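Local coordinates for protein predicted component of a thermophile-specific DNA repair system, contains a RAMP domain (Methanopyrus kandleri, PDB 4N0L) that probably binds CRISPR RNA as the Csm3 backbone subunit of a type III-A interference complex, and carries a zinc ion, at residues A288-P293 against E317-A322. Numbering follows the deposited sequence.
Sequences AGEGFP and EIVIRA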
# COMPACT_ATOMS: atom_id res chain seq x y z
N ALA A 288 21.44 -13.01 16.21
CA ALA A 288 21.81 -13.28 14.83
C ALA A 288 21.31 -12.14 13.95
O ALA A 288 20.49 -12.33 13.05
CB ALA A 288 21.24 -14.60 14.36
N GLY A 289 21.83 -10.94 14.21
CA GLY A 289 21.26 -9.72 13.68
C GLY A 289 22.00 -9.03 12.56
O GLY A 289 23.22 -8.88 12.60
N GLU A 290 21.25 -8.61 11.55
CA GLU A 290 21.76 -7.71 10.53
C GLU A 290 21.16 -6.35 10.82
O GLU A 290 19.94 -6.22 10.92
CB GLU A 290 21.43 -8.19 9.12
CG GLU A 290 21.68 -9.67 8.88
CD GLU A 290 21.78 -10.01 7.41
OE1 GLU A 290 22.16 -11.16 7.09
OE2 GLU A 290 21.48 -9.14 6.57
N GLY A 291 22.00 -5.33 10.96
CA GLY A 291 21.51 -4.00 11.26
C GLY A 291 21.28 -3.14 10.03
O GLY A 291 21.96 -3.31 9.02
N PHE A 292 20.32 -2.23 10.13
CA PHE A 292 20.04 -1.28 9.07
C PHE A 292 19.24 -0.10 9.60
O PHE A 292 18.29 -0.28 10.36
CB PHE A 292 19.27 -1.95 7.92
CG PHE A 292 19.11 -1.08 6.71
CD1 PHE A 292 20.11 -0.99 5.76
CD2 PHE A 292 17.95 -0.34 6.53
CE1 PHE A 292 19.96 -0.18 4.64
CE2 PHE A 292 17.80 0.48 5.42
CZ PHE A 292 18.81 0.55 4.47
N PRO A 293 19.63 1.12 9.20
CA PRO A 293 20.82 1.37 8.38
C PRO A 293 22.08 1.52 9.23
O PRO A 293 22.07 2.21 10.24
CB PRO A 293 20.48 2.68 7.67
CG PRO A 293 19.64 3.41 8.66
CD PRO A 293 18.83 2.35 9.38
N GLU A 317 16.59 -9.96 11.06
CA GLU A 317 17.14 -11.29 10.81
C GLU A 317 17.95 -11.26 9.53
O GLU A 317 19.10 -11.71 9.49
CB GLU A 317 16.03 -12.33 10.73
CG GLU A 317 16.53 -13.74 10.47
CD GLU A 317 15.40 -14.76 10.46
OE1 GLU A 317 15.66 -15.93 10.12
OE2 GLU A 317 14.26 -14.38 10.81
N ILE A 318 17.34 -10.73 8.47
CA ILE A 318 17.99 -10.63 7.17
C ILE A 318 17.66 -9.29 6.53
O ILE A 318 16.50 -8.88 6.49
CB ILE A 318 17.57 -11.77 6.24
CG1 ILE A 318 18.19 -13.09 6.70
CG2 ILE A 318 17.98 -11.48 4.80
CD1 ILE A 318 17.80 -14.29 5.87
N VAL A 319 18.69 -8.59 6.05
CA VAL A 319 18.50 -7.32 5.37
C VAL A 319 18.87 -7.45 3.90
O VAL A 319 20.01 -7.77 3.56
CB VAL A 319 19.36 -6.21 6.01
CG1 VAL A 319 19.33 -4.94 5.15
CG2 VAL A 319 18.88 -5.91 7.43
N ILE A 320 17.90 -7.21 3.02
CA ILE A 320 18.15 -7.23 1.59
C ILE A 320 18.32 -5.80 1.08
O ILE A 320 17.36 -5.04 1.02
CB ILE A 320 17.01 -7.90 0.80
CG1 ILE A 320 16.66 -9.26 1.40
CG2 ILE A 320 17.38 -8.01 -0.68
CD1 ILE A 320 17.81 -10.24 1.37
N ARG A 321 19.55 -5.45 0.71
CA ARG A 321 19.85 -4.10 0.25
C ARG A 321 19.79 -4.02 -1.26
O ARG A 321 20.03 -5.02 -1.95
CB ARG A 321 21.24 -3.66 0.72
CG ARG A 321 21.39 -3.55 2.23
CD ARG A 321 22.85 -3.46 2.63
NE ARG A 321 22.99 -3.05 4.03
CZ ARG A 321 23.00 -3.90 5.05
NH1 ARG A 321 23.13 -3.44 6.29
NH2 ARG A 321 22.87 -5.20 4.84
N ALA A 322 19.44 -2.85 -1.78
CA ALA A 322 19.51 -2.59 -3.21
C ALA A 322 20.95 -2.83 -3.66
O ALA A 322 21.20 -3.34 -4.76
CB ALA A 322 19.07 -1.18 -3.53
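Glu290 reaches across to the backbone of Val319. Its OE2 accepts a hydrogen bond from Val319 N at 2.9 Å, with an N-H...O angle of 163°. The donor lies well above the carboxylate plane. The Glu290 side chain is extended beyond CG, which carries the carboxylate across to strand 318-321. On the way its CG passes 3.3 Å from Glu317 O. The carboxylate probably also feels the positive charge of Arg321, but Glu290 OE2 and Arg321 NH2 are 4.5 Å apart, too far for a salt bridge.

Arg321 comes back the other way. Its NH1 lies 3.0 Å from Gly291 O, which sits at the edge of the guanidinium. The same NH1 meets the edge of the Phe292 ring, 3.9 Å from CD1, and the ring and guanidinium planes are 72° apart. The main charge partner of Arg321 is Asp297, through NE, which helps to fix the guanidinium. Val319 CG1 packs on one guanidinium face, 3.6 Å from its plane and offset toward its rim.

Val319 fills the middle. Its CG2 touches Glu290 CB and Phe292 CB, the latter at 4.0 Å. The Phe292 side chain crosses that of Val319 at about a right angle. The CB of Pro293, which follows a cis peptide bond, lies over one ring face.

The contact is away from the zinc site. Strands 290-292 and 318-321 belong to different sheets, and their directions differ by 50°. Strand 290-292 pairs with 314-316. Strand 318-321 is an outermost strand of the RRM-like sheet within this chain, where Glu317 and Ile318 form a classic beta bulge opposite Ala277. The small two-stranded sheet lies over one face of the main sheet near its outer strand, and Phe292 also packs on the next strand in, 268-278.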